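Local structure of chitinase (Chromobacterium violaceum, 4TXG) at residues A[157-162]-A[185-190]; A[246-251]-A[305-310]; A[400-405]-A[466-471]; A[396-401]-A[408-413]. The protein probably hydrolyses the glycosidic bonds of chitin as a family 18 glycoside hydrolase, and probably binds this polysaccharide. All blocks are in the same frame, centred on the assembly; numbering follows the deposited sequence.

Interaction 1. Residues A[157-162]-A[185-190]; sequences IGYFTS and HINYAF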
loop_
_atom_site.group_PDB
_atom_site.type_symbol
_atom_site.label_atom_id
_atom_site.label_comp_id
_atom_site.label_asym_id
_atom_site.label_seq_id
_atom_site.Cartn_x
_atom_site.Cartn_y
_atom_site.Cartn_z
ATOM N N ILE A 157 5.714 9.712 4.017
ATOM C CA ILE A 157 6.620 8.666 3.558
ATOM C C ILE A 157 6.922 8.830 2.082
ATOM O O ILE A 157 6.033 8.704 1.249
ATOM C CB ILE A 157 6.009 7.279 3.795
ATOM C CG1 ILE A 157 5.636 7.110 5.271
ATOM C CG2 ILE A 157 6.950 6.175 3.344
ATOM C CD1 ILE A 157 4.361 6.288 5.465
ATOM N N GLY A 158 8.178 9.104 1.755
ATOM C CA GLY A 158 8.541 9.315 0.366
ATOM C C GLY A 158 9.337 8.155 -0.193
ATOM O O GLY A 158 10.291 7.693 0.440
ATOM N N TYR A 159 8.931 7.665 -1.363
ATOM C CA TYR A 159 9.735 6.694 -2.088
ATOM C C TYR A 159 10.852 7.386 -2.850
ATOM O O TYR A 159 10.608 8.322 -3.615
ATOM C CB TYR A 159 8.883 5.889 -3.062
ATOM C CG TYR A 159 8.230 4.694 -2.428
ATOM C CD1 TYR A 159 8.900 3.484 -2.342
ATOM C CD2 TYR A 159 6.934 4.768 -1.938
ATOM C CE1 TYR A 159 8.306 2.383 -1.765
ATOM C CE2 TYR A 159 6.326 3.669 -1.366
ATOM C CZ TYR A 159 7.019 2.476 -1.282
ATOM O OH TYR A 159 6.416 1.377 -0.700
ATOM N N PHE A 160 12.068 6.911 -2.626
ATOM C CA PHE A 160 13.261 7.374 -3.331
ATOM C C PHE A 160 13.720 6.304 -4.304
ATOM O O PHE A 160 14.089 5.211 -3.882
ATOM C CB PHE A 160 14.381 7.671 -2.336
ATOM C CG PHE A 160 15.676 8.072 -2.983
ATOM C CD1 PHE A 160 15.897 9.397 -3.347
ATOM C CD2 PHE A 160 16.663 7.131 -3.240
ATOM C CE1 PHE A 160 17.090 9.778 -3.937
ATOM C CE2 PHE A 160 17.862 7.500 -3.837
ATOM C CZ PHE A 160 18.077 8.832 -4.185
ATOM N N THR A 161 13.704 6.605 -5.596
ATOM C CA THR A 161 14.096 5.612 -6.590
ATOM C C THR A 161 15.589 5.657 -6.847
ATOM O O THR A 161 16.194 6.733 -6.877
ATOM C CB THR A 161 13.330 5.805 -7.917
ATOM O OG1 THR A 161 13.597 7.108 -8.446
ATOM C CG2 THR A 161 11.827 5.657 -7.689
ATOM N N SER A 162 16.179 4.479 -7.046
ATOM C CA SER A 162 17.637 4.350 -7.163
ATOM C C SER A 162 18.193 4.756 -8.515
ATOM O O SER A 162 19.409 4.945 -8.656
ATOM C CB SER A 162 18.054 2.903 -6.882
ATOM O OG SER A 162 17.589 2.026 -7.902
ATOM N N HIS A 185 9.573 9.303 6.962
ATOM C CA HIS A 185 10.132 8.038 6.486
ATOM C C HIS A 185 10.549 8.144 5.022
ATOM O O HIS A 185 9.888 8.806 4.224
ATOM C CB HIS A 185 9.125 6.886 6.603
ATOM C CG HIS A 185 8.643 6.616 7.995
ATOM N ND1 HIS A 185 7.766 7.449 8.655
ATOM C CD2 HIS A 185 8.881 5.580 8.836
ATOM C CE1 HIS A 185 7.508 6.956 9.855
ATOM N NE2 HIS A 185 8.167 5.820 9.987
ATOM N N ILE A 186 11.637 7.467 4.676
ATOM C CA ILE A 186 12.066 7.340 3.284
ATOM C C ILE A 186 12.211 5.871 2.934
ATOM O O ILE A 186 12.903 5.128 3.629
ATOM C CB ILE A 186 13.406 8.030 3.034
ATOM C CG1 ILE A 186 13.317 9.524 3.364
ATOM C CG2 ILE A 186 13.882 7.783 1.589
ATOM C CD1 ILE A 186 14.697 10.163 3.589
ATOM N N ASN A 187 11.553 5.465 1.856
ATOM C CA ASN A 187 11.654 4.103 1.349
ATOM C C ASN A 187 12.567 4.075 0.135
ATOM O O ASN A 187 12.313 4.773 -0.844
ATOM C CB ASN A 187 10.282 3.563 0.946
ATOM C CG ASN A 187 9.376 3.282 2.128
ATOM O OD1 ASN A 187 9.818 3.194 3.269
ATOM N ND2 ASN A 187 8.086 3.119 1.843
ATOM N N TYR A 188 13.610 3.254 0.184
ATOM C CA TYR A 188 14.522 3.121 -0.945
ATOM C C TYR A 188 14.047 2.039 -1.903
ATOM O O TYR A 188 13.890 0.880 -1.507
ATOM C CB TYR A 188 15.929 2.792 -0.437
ATOM C CG TYR A 188 16.978 2.651 -1.514
ATOM C CD1 TYR A 188 17.144 1.453 -2.212
ATOM C CD2 TYR A 188 17.822 3.715 -1.817
ATOM C CE1 TYR A 188 18.132 1.319 -3.189
ATOM C CE2 TYR A 188 18.791 3.598 -2.791
ATOM C CZ TYR A 188 18.945 2.401 -3.471
ATOM O OH TYR A 188 19.928 2.290 -4.428
ATOM N N ALA A 189 13.859 2.415 -3.165
ATOM C CA ALA A 189 13.347 1.509 -4.200
ATOM C C ALA A 189 14.394 1.244 -5.278
ATOM O O ALA A 189 14.890 2.201 -5.869
ATOM C CB ALA A 189 12.083 2.119 -4.835
ATOM N N PHE A 190 14.751 -0.011 -5.578
ATOM C CA PHE A 190 14.251 -1.246 -4.958
ATOM C C PHE A 190 15.373 -2.230 -4.679
ATOM O O PHE A 190 16.320 -2.337 -5.467
ATOM C CB PHE A 190 13.266 -1.982 -5.876
ATOM C CG PHE A 190 11.895 -1.392 -5.922
ATOM C CD1 PHE A 190 11.060 -1.472 -4.823
ATOM C CD2 PHE A 190 11.426 -0.812 -7.088
ATOM C CE1 PHE A 190 9.782 -0.946 -4.884
ATOM C CE2 PHE A 190 10.152 -0.283 -7.155
ATOM C CZ PHE A 190 9.335 -0.356 -6.047
HETATM O O HOH W 1 17.174 -0.460 -7.467
#
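I157 starts the contact alongside H185. Its CG1 lies 3.7 Å from H185 CB, and the two side chains point the same way. The other branch, CG2, reaches N187 ND2. G158 N donates to H185 O at 3.0 Å, and G158 O accepts from N187 N. Y159 lies across N187, whose CB makes a CH-pi contact over the face, 3.9 Å from the ring centroid. N187 ND2 sits over the same ring, nearer the rim and 3.4 Å from Y159 CZ, with the amide plane 71° from the ring. The ring's hydroxyl is bonded to D310. F160 N continues the parallel ladder with a nearly straight bond to N187 O (2.8 Å), and F160 O takes A189 N. F160 CG is anti to the backbone N (chi1 176°), which places the ring beside Y188 on the sheet's other face. There F160 CB packs on I186 CG2 at 4.0 Å, and Y188 CD2 meets the ring edge. T161 returns to the face of Y159, where its OG1 is hydrogen-bonded to E604. S162 N closes the ladder on A189 O at 2.9 Å, bent to 137°. Water 1 lies between S162 OG and F190 N, the nitrogen of a cis peptide. These are neighbouring strands of the TIM barrel. The Y159 face meets strands 247-253, 391-395 and 599-603, while F160 and Y188 pack on H232 and F233 of helix 231-242.

Interaction 2. Residues A[246-251]-A[305-310]; sequences VKTLIS and GFDGVD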
loop_
_atom_site.group_PDB
_atom_site.type_symbol
_atom_site.label_atom_id
_atom_site.label_comp_id
_atom_site.label_asym_id
_atom_site.label_seq_id
_atom_site.Cartn_x
_atom_site.Cartn_y
_atom_site.Cartn_z
ATOM N N VAL A 246 14.193 10.819 11.313
ATOM C CA VAL A 246 13.718 10.313 10.028
ATOM C C VAL A 246 14.145 8.860 9.846
ATOM O O VAL A 246 15.314 8.527 10.030
ATOM C CB VAL A 246 14.238 11.174 8.857
ATOM C CG1 VAL A 246 13.837 10.557 7.514
ATOM C CG2 VAL A 246 13.703 12.592 8.980
ATOM N N LYS A 247 13.191 8.000 9.494
ATOM C CA LYS A 247 13.471 6.577 9.292
ATOM C C LYS A 247 13.810 6.269 7.836
ATOM O O LYS A 247 13.256 6.884 6.929
ATOM C CB LYS A 247 12.262 5.733 9.720
ATOM C CG LYS A 247 11.818 5.971 11.157
ATOM C CD LYS A 247 12.861 5.406 12.128
ATOM C CE LYS A 247 12.743 6.029 13.512
ATOM N NZ LYS A 247 11.359 5.959 14.013
ATOM N N THR A 248 14.713 5.317 7.608
ATOM C CA THR A 248 14.866 4.769 6.261
ATOM C C THR A 248 14.511 3.286 6.237
ATOM O O THR A 248 14.834 2.534 7.164
ATOM C CB THR A 248 16.294 4.970 5.704
ATOM O OG1 THR A 248 17.262 4.398 6.597
ATOM C CG2 THR A 248 16.578 6.455 5.523
ATOM N N LEU A 249 13.811 2.878 5.181
ATOM C CA LEU A 249 13.437 1.484 5.007
ATOM C C LEU A 249 13.838 1.020 3.614
ATOM O O LEU A 249 13.796 1.796 2.657
ATOM C CB LEU A 249 11.929 1.278 5.218
ATOM C CG LEU A 249 11.431 1.530 6.653
ATOM C CD1 LEU A 249 10.972 2.972 6.814
ATOM C CD2 LEU A 249 10.317 0.567 7.022
ATOM N N ILE A 250 14.240 -0.239 3.507
ATOM C CA ILE A 250 14.568 -0.806 2.205
ATOM C C ILE A 250 13.314 -1.467 1.612
ATOM O O ILE A 250 12.715 -2.362 2.223
ATOM C CB ILE A 250 15.765 -1.802 2.314
ATOM C CG1 ILE A 250 16.109 -2.394 0.940
ATOM C CG2 ILE A 250 15.514 -2.900 3.377
ATOM C CD1 ILE A 250 16.554 -1.335 -0.096
ATOM N N SER A 251 12.886 -0.990 0.443
ATOM C CA SER A 251 11.729 -1.594 -0.217
ATOM C C SER A 251 12.179 -2.722 -1.132
ATOM O O SER A 251 13.142 -2.579 -1.883
ATOM C CB SER A 251 10.934 -0.563 -1.012
ATOM O OG SER A 251 10.490 0.474 -0.173
ATOM N N GLY A 305 22.459 0.232 8.138
ATOM C CA GLY A 305 21.812 1.150 9.060
ATOM C C GLY A 305 20.386 1.534 8.687
ATOM O O GLY A 305 19.909 2.601 9.072
ATOM N N PHE A 306 19.696 0.672 7.947
ATOM C CA PHE A 306 18.269 0.884 7.701
ATOM C C PHE A 306 17.453 0.600 8.957
ATOM O O PHE A 306 17.859 -0.193 9.809
ATOM C CB PHE A 306 17.770 0.012 6.545
ATOM C CG PHE A 306 18.063 0.593 5.185
ATOM C CD1 PHE A 306 19.250 0.298 4.535
ATOM C CD2 PHE A 306 17.149 1.438 4.566
ATOM C CE1 PHE A 306 19.530 0.840 3.285
ATOM C CE2 PHE A 306 17.410 1.976 3.310
ATOM C CZ PHE A 306 18.612 1.685 2.675
ATOM N N ASP A 307 16.299 1.256 9.064
ATOM C CA ASP A 307 15.430 1.115 10.233
ATOM C C ASP A 307 14.314 0.102 10.030
ATOM O O ASP A 307 13.539 -0.166 10.947
ATOM C CB ASP A 307 14.807 2.464 10.586
ATOM C CG ASP A 307 15.847 3.512 10.881
ATOM O OD1 ASP A 307 16.545 3.368 11.903
ATOM O OD2 ASP A 307 15.986 4.465 10.087
ATOM N N GLY A 308 14.202 -0.436 8.823
ATOM C CA GLY A 308 13.130 -1.374 8.554
ATOM C C GLY A 308 13.151 -1.904 7.144
ATOM O O GLY A 308 13.953 -1.470 6.317
ATOM N N VAL A 309 12.256 -2.848 6.884
ATOM C CA VAL A 309 12.082 -3.437 5.558
ATOM C C VAL A 309 10.654 -3.185 5.099
ATOM O O VAL A 309 9.713 -3.349 5.881
ATOM C CB VAL A 309 12.370 -4.958 5.577
ATOM C CG1 VAL A 309 12.147 -5.575 4.207
ATOM C CG2 VAL A 309 13.790 -5.205 6.020
ATOM N N ASP A 310 10.506 -2.779 3.839
ATOM C CA ASP A 310 9.207 -2.525 3.234
ATOM C C ASP A 310 8.981 -3.588 2.162
ATOM O O ASP A 310 9.693 -3.641 1.164
ATOM C CB ASP A 310 9.173 -1.111 2.645
ATOM C CG ASP A 310 7.878 -0.798 1.920
ATOM O OD1 ASP A 310 6.806 -0.819 2.570
ATOM O OD2 ASP A 310 7.951 -0.504 0.704
#
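I250 and F306 mark the tight part of the contact. I250 CB stands almost over the centre of the F306 ring, 4.2 Å from its centroid. F306 CD2 also reaches the backbone, 3.5 Å from L249 C. On the same side of the strands, I250 CG2 lies beside V309 CG2 at 3.9 Å, the two side chains pointing the same way. Two backbone bonds close this half. I250 N donates to G308 O, and D310 N donates to I250 O at 2.8 Å. The second is almost straight at hydrogen (177°), although the donor stands above the carbonyl plane. L249 packs its CD2 against G308 CA, where there is no side chain. S251 OG donates to D310 OD2 at 2.9 Å, on the anti side of the carboxylate. D310 has its CG anti to the backbone N (chi1 176°), which carries the carboxylate to S251; T367 is bonded to its OD1. These are adjacent parallel strands of the TIM barrel. D307 and D310 are the first two aspartates of the family 18 DXXDXDXE motif, and S251 opens the SXGG motif. The buried pair T248 and D307 is also held tightly. D307 OD2 takes T248 N at 2.9 Å on its anti lone pair, while D307 N returns a bond to T248 O at 2.7 Å. The charged partners of D307 are K240 and R362. The looser, partly exposed side is at K247. It lays its CD against D307 CG, and K247 NZ stays 6.2 Å from D307 OD1.

Interaction 3. Residues A[400-405]-A[466-471]; sequences HGAWNR and RGWKNV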
loop_
_atom_site.group_PDB
_atom_site.type_symbol
_atom_site.label_atom_id
_atom_site.label_comp_id
_atom_site.label_asym_id
_atom_site.label_seq_id
_atom_site.Cartn_x
_atom_site.Cartn_y
_atom_site.Cartn_z
ATOM N N HIS A 400 -6.441 3.744 -12.413
ATOM C CA HIS A 400 -6.733 3.796 -13.844
ATOM C C HIS A 400 -5.458 4.195 -14.585
ATOM O O HIS A 400 -4.626 4.922 -14.048
ATOM C CB HIS A 400 -7.861 4.793 -14.154
ATOM C CG HIS A 400 -9.213 4.313 -13.737
ATOM N ND1 HIS A 400 -9.833 3.234 -14.328
ATOM C CD2 HIS A 400 -10.067 4.756 -12.777
ATOM C CE1 HIS A 400 -11.004 3.025 -13.753
ATOM N NE2 HIS A 400 -11.170 3.941 -12.810
ATOM N N GLY A 401 -5.312 3.726 -15.817
ATOM C CA GLY A 401 -4.103 3.960 -16.590
ATOM C C GLY A 401 -4.236 3.294 -17.943
ATOM O O GLY A 401 -5.205 2.574 -18.182
ATOM N N ALA A 402 -3.254 3.499 -18.816
ATOM C CA ALA A 402 -3.409 3.130 -20.220
ATOM C C ALA A 402 -3.187 1.643 -20.515
ATOM O O ALA A 402 -3.160 1.233 -21.680
ATOM C CB ALA A 402 -2.482 3.978 -21.074
ATOM N N TRP A 403 -3.055 0.832 -19.474
ATOM C CA TRP A 403 -3.119 -0.621 -19.637
ATOM C C TRP A 403 -4.539 -1.056 -20.031
ATOM O O TRP A 403 -4.736 -2.158 -20.548
ATOM C CB TRP A 403 -2.671 -1.331 -18.354
ATOM C CG TRP A 403 -3.255 -0.738 -17.105
ATOM C CD1 TRP A 403 -4.437 -1.072 -16.518
ATOM C CD2 TRP A 403 -2.682 0.296 -16.290
ATOM N NE1 TRP A 403 -4.638 -0.314 -15.390
ATOM C CE2 TRP A 403 -3.574 0.531 -15.228
ATOM C CE3 TRP A 403 -1.497 1.040 -16.355
ATOM C CZ2 TRP A 403 -3.322 1.477 -14.239
ATOM C CZ3 TRP A 403 -1.252 1.984 -15.371
ATOM C CH2 TRP A 403 -2.159 2.195 -14.329
ATOM N N ASN A 404 -5.528 -0.197 -19.799
ATOM C CA ASN A 404 -6.843 -0.430 -20.400
ATOM C C ASN A 404 -7.485 0.860 -20.896
ATOM O O ASN A 404 -6.910 1.940 -20.785
ATOM C CB ASN A 404 -7.773 -1.178 -19.433
ATOM C CG ASN A 404 -8.118 -0.380 -18.187
ATOM O OD1 ASN A 404 -8.503 0.779 -18.264
ATOM N ND2 ASN A 404 -7.990 -1.019 -17.025
ATOM N N ARG A 405 -8.686 0.735 -21.446
ATOM C CA ARG A 405 -9.296 1.816 -22.201
ATOM C C ARG A 405 -10.085 2.824 -21.364
ATOM O O ARG A 405 -10.567 3.818 -21.902
ATOM C CB ARG A 405 -10.234 1.228 -23.254
ATOM C CG ARG A 405 -11.517 0.635 -22.653
ATOM C CD ARG A 405 -12.291 -0.137 -23.720
ATOM N NE ARG A 405 -13.533 -0.714 -23.202
ATOM C CZ ARG A 405 -13.602 -1.899 -22.602
ATOM N NH1 ARG A 405 -12.507 -2.626 -22.419
ATOM N NH2 ARG A 405 -14.769 -2.356 -22.170
ATOM N N ARG A 466 -0.593 9.558 -15.348
ATOM C CA ARG A 466 -0.853 8.545 -16.372
ATOM C C ARG A 466 -1.746 9.226 -17.394
ATOM O O ARG A 466 -2.439 10.191 -17.071
ATOM C CB ARG A 466 -1.546 7.301 -15.812
ATOM C CG ARG A 466 -0.801 6.556 -14.717
ATOM C CD ARG A 466 0.505 5.941 -15.185
ATOM N NE ARG A 466 0.911 4.886 -14.260
ATOM C CZ ARG A 466 2.097 4.296 -14.281
ATOM N NH1 ARG A 466 3.005 4.662 -15.180
ATOM N NH2 ARG A 466 2.373 3.342 -13.400
ATOM N N GLY A 467 -1.749 8.745 -18.627
ATOM C CA GLY A 467 -2.529 9.441 -19.631
ATOM C C GLY A 467 -2.780 8.653 -20.902
ATOM O O GLY A 467 -2.045 7.714 -21.217
ATOM N N TRP A 468 -3.820 9.073 -21.618
ATOM C CA TRP A 468 -4.281 8.466 -22.868
ATOM C C TRP A 468 -4.319 9.508 -23.985
ATOM O O TRP A 468 -4.476 10.697 -23.717
ATOM C CB TRP A 468 -5.695 7.896 -22.727
ATOM C CG TRP A 468 -5.945 6.826 -21.700
ATOM C CD1 TRP A 468 -6.148 5.496 -21.947
ATOM C CD2 TRP A 468 -6.094 6.997 -20.279
ATOM N NE1 TRP A 468 -6.392 4.825 -20.767
ATOM C CE2 TRP A 468 -6.362 5.723 -19.730
ATOM C CE3 TRP A 468 -6.012 8.099 -19.416
ATOM C CZ2 TRP A 468 -6.550 5.519 -18.364
ATOM C CZ3 TRP A 468 -6.195 7.897 -18.054
ATOM C CH2 TRP A 468 -6.453 6.612 -17.539
ATOM N N LYS A 469 -4.215 9.051 -25.233
ATOM C CA LYS A 469 -4.463 9.911 -26.388
ATOM C C LYS A 469 -5.649 9.345 -27.147
ATOM O O LYS A 469 -6.093 8.233 -26.851
ATOM C CB LYS A 469 -3.226 10.012 -27.292
ATOM C CG LYS A 469 -2.764 8.708 -27.932
ATOM C CD LYS A 469 -1.523 8.967 -28.793
ATOM C CE LYS A 469 -0.834 7.680 -29.235
ATOM N NZ LYS A 469 -1.505 7.074 -30.414
ATOM N N ASN A 470 -6.160 10.116 -28.106
ATOM C CA ASN A 470 -7.290 9.696 -28.927
ATOM C C ASN A 470 -8.466 9.240 -28.076
ATOM O O ASN A 470 -9.068 8.185 -28.332
ATOM C CB ASN A 470 -6.863 8.586 -29.886
ATOM C CG ASN A 470 -5.748 9.023 -30.795
ATOM O OD1 ASN A 470 -5.729 10.164 -31.251
ATOM N ND2 ASN A 470 -4.795 8.134 -31.043
ATOM N N VAL A 471 -8.766 10.030 -27.046
ATOM C CA VAL A 471 -9.876 9.755 -26.135
ATOM C C VAL A 471 -11.218 10.163 -26.744
ATOM O O VAL A 471 -11.360 11.278 -27.245
ATOM C CB VAL A 471 -9.702 10.512 -24.802
ATOM C CG1 VAL A 471 -10.932 10.328 -23.909
ATOM C CG2 VAL A 471 -8.424 10.070 -24.084
#
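N404 O accepts the indole N-H of W468 at 2.9 Å from NE1. The bond is nearly straight, at 172°, and the oxygen lies in the plane of the indole. It is the one hydrogen bond between the two segments. The six-membered ring of W468 runs close to the loop backbone. W468 CZ2 comes within 3.2 Å of G401 C, and W468 CH2 lies 3.9 Å from H400 C. A402 covers one face of the indole: its N sits above the plane toward the rim, and its CB makes a CH-pi contact with the five-membered ring, 4.2 Å from the centroid. W468 CG is anti to its own carbonyl carbon (chi1 -60°), and from there the ring reaches over to the loop. G401 to N404 form a type I beta turn, closed by N404 N on G401 O. The turn belongs to the long loop after barrel strand 391-395. Segment 466-468 is an outermost strand of a small antiparallel sheet with strands 556-560, 565-570 and 575-578. These strands fall between the last two barrel strands, consistent with the chitinase insertion domain found in many family 18 enzymes. At the more open side of the contact, W403 folds back over G401, whose CA lies over one face of its indole. R466 NE meets the edge of the W403 ring, 3.8 Å from W403 CZ3, with the guanidinium plane turned 88° from the ring. The charge of R466 is answered by D398. H400 packs its CB on W468 and is hydrogen-bonded to D419.

Interaction 4. Residues A[396-401]-A[408-413]; sequences SYDLHG and GPNAAL. With CS (cesium ion), chain M.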
loop_
_atom_site.group_PDB
_atom_site.type_symbol
_atom_site.label_atom_id
_atom_site.label_comp_id
_atom_site.label_asym_id
_atom_site.label_seq_id
_atom_site.Cartn_x
_atom_site.Cartn_y
_atom_site.Cartn_z
ATOM N N SER A 396 -2.858 3.487 -3.280
ATOM C CA SER A 396 -4.082 4.109 -3.768
ATOM C C SER A 396 -3.767 5.059 -4.922
ATOM O O SER A 396 -4.065 6.252 -4.886
ATOM C CB SER A 396 -4.799 4.838 -2.625
ATOM O OG SER A 396 -3.877 5.478 -1.755
ATOM N N TYR A 397 -3.133 4.494 -5.938
ATOM C CA TYR A 397 -2.862 5.181 -7.185
ATOM C C TYR A 397 -2.749 4.088 -8.235
ATOM O O TYR A 397 -2.848 2.903 -7.901
ATOM C CB TYR A 397 -1.596 6.045 -7.104
ATOM C CG TYR A 397 -0.387 5.402 -6.418
ATOM C CD1 TYR A 397 0.240 4.280 -6.955
ATOM C CD2 TYR A 397 0.134 5.938 -5.248
ATOM C CE1 TYR A 397 1.346 3.703 -6.329
ATOM C CE2 TYR A 397 1.242 5.373 -4.625
ATOM C CZ TYR A 397 1.842 4.258 -5.175
ATOM O OH TYR A 397 2.938 3.693 -4.556
ATOM N N ASP A 398 -2.539 4.477 -9.489
ATOM C CA ASP A 398 -2.653 3.550 -10.616
ATOM C C ASP A 398 -3.963 2.769 -10.580
ATOM O O ASP A 398 -4.006 1.595 -10.962
ATOM C CB ASP A 398 -1.465 2.591 -10.660
ATOM C CG ASP A 398 -0.208 3.258 -11.176
ATOM O OD1 ASP A 398 -0.301 4.399 -11.671
ATOM O OD2 ASP A 398 0.870 2.636 -11.104
ATOM N N LEU A 399 -5.034 3.431 -10.146
ATOM C CA LEU A 399 -6.372 2.841 -10.164
ATOM C C LEU A 399 -6.921 2.813 -11.592
ATOM O O LEU A 399 -7.757 1.973 -11.930
ATOM C CB LEU A 399 -7.328 3.623 -9.248
ATOM C CG LEU A 399 -6.975 3.602 -7.756
ATOM C CD1 LEU A 399 -7.894 4.521 -6.956
ATOM C CD2 LEU A 399 -7.036 2.178 -7.228
ATOM N N HIS A 400 -6.441 3.744 -12.413
ATOM C CA HIS A 400 -6.733 3.796 -13.844
ATOM C C HIS A 400 -5.458 4.195 -14.585
ATOM O O HIS A 400 -4.626 4.922 -14.048
ATOM C CB HIS A 400 -7.861 4.793 -14.154
ATOM C CG HIS A 400 -9.213 4.313 -13.737
ATOM N ND1 HIS A 400 -9.833 3.234 -14.328
ATOM C CD2 HIS A 400 -10.067 4.756 -12.777
ATOM C CE1 HIS A 400 -11.004 3.025 -13.753
ATOM N NE2 HIS A 400 -11.170 3.941 -12.810
ATOM N N GLY A 401 -5.312 3.726 -15.817
ATOM C CA GLY A 401 -4.103 3.960 -16.590
ATOM C C GLY A 401 -4.236 3.294 -17.943
ATOM O O GLY A 401 -5.205 2.574 -18.182
ATOM N N GLY A 408 -9.689 7.934 -16.845
ATOM C CA GLY A 408 -10.137 8.476 -15.579
ATOM C C GLY A 408 -8.994 8.747 -14.624
ATOM O O GLY A 408 -7.833 8.520 -14.971
ATOM N N PRO A 409 -9.319 9.226 -13.412
ATOM C CA PRO A 409 -8.284 9.620 -12.450
ATOM C C PRO A 409 -7.415 8.452 -12.024
ATOM O O PRO A 409 -7.886 7.318 -11.868
ATOM C CB PRO A 409 -9.078 10.152 -11.248
ATOM C CG PRO A 409 -10.498 10.275 -11.709
ATOM C CD PRO A 409 -10.669 9.298 -12.831
ATOM N N ASN A 410 -6.145 8.761 -11.814
ATOM C CA ASN A 410 -5.169 7.797 -11.346
ATOM C C ASN A 410 -5.396 7.413 -9.874
ATOM O O ASN A 410 -5.113 6.290 -9.455
ATOM C CB ASN A 410 -3.769 8.383 -11.546
ATOM C CG ASN A 410 -2.684 7.412 -11.177
ATOM O OD1 ASN A 410 -2.039 7.546 -10.147
ATOM N ND2 ASN A 410 -2.500 6.403 -12.004
ATOM N N ALA A 411 -5.956 8.341 -9.101
ATOM C CA ALA A 411 -6.004 8.184 -7.652
ATOM C C ALA A 411 -7.210 8.895 -7.039
ATOM O O ALA A 411 -7.056 9.685 -6.114
ATOM C CB ALA A 411 -4.715 8.716 -7.039
ATOM N N ALA A 412 -8.404 8.633 -7.564
ATOM C CA ALA A 412 -9.603 9.268 -7.012
ATOM C C ALA A 412 -9.706 9.071 -5.497
ATOM O O ALA A 412 -9.477 7.976 -4.994
ATOM C CB ALA A 412 -10.859 8.715 -7.695
ATOM N N LEU A 413 -10.051 10.130 -4.768
ATOM C CA LEU A 413 -10.305 9.986 -3.331
ATOM C C LEU A 413 -11.606 9.221 -3.072
ATOM O O LEU A 413 -11.663 8.347 -2.205
ATOM C CB LEU A 413 -10.382 11.355 -2.655
ATOM C CG LEU A 413 -10.713 11.362 -1.161
ATOM C CD1 LEU A 413 -9.692 10.550 -0.375
ATOM C CD2 LEU A 413 -10.778 12.792 -0.637
HETATM CS CS CS M . 3.549 3.745 -9.041
HETATM O O HOH W 2 4.447 2.059 -6.346
HETATM O O HOH W 3 -4.903 7.860 -14.665
HETATM O O HOH W 4 5.379 2.773 -11.198
#
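Y397 and D398 are the last two residues of the family 18 MXYD motif, which follows barrel strand 391-395 at a place that lines the substrate cleft in related chitinases. N410 grips D398 from the later part of the same loop. N410 ND2 donates to D398 OD1 at 3.0 Å, in the plane of its amide and on the anti lone pair of the carboxylate. N410 OD1 accepts D398 N at 3.2 Å, but the N-H meets the oxygen side-on, above the carbonyl plane. N410 CG is anti to the backbone N (chi1 -176°), which carries the amide to D398. ND2 also makes a weak bond to H400 O. The backbone adds L399 N to N410 O, at 2.9 Å. P409 O meets the edge of the H400 ring, 3.5 Å from H400 CD2, and water 3 donates to both H400 O and G408 O. D398 OD2 binds a cesium ion at 3.6 Å, and Y464 also binds it; water 2 links the ion to Y397 OH. Y397, N410 and A411 pack on P462 of strand 457-462, N410 on R466 of strand 466-468, and S396 on T441 of helix 441-448.

Overall arrangement
Interactions 1 and 2 share the TIM-barrel sheet, where strands 185-193 and 247-253 are neighbours. Their centres are 9 Å apart, and they join four barrel strands in chain order. Interactions 3 and 4 follow later in the chain. They start from the same loop after strand 391-395, share H400 and G401, and touch, with centres 11 Å apart. Interactions 2 and 4 lie on opposite sides of the chain centre, with nearest atoms about 8 Å apart. The centre of interaction 3 is about 26 Å from that of interaction 1 and about 34 Å from that of interaction 2. Interactions 1 and 2 build barrel wall that includes the start of the DXXDXDXE motif, while 3 and 4 shape loops beside what is probably the substrate cleft.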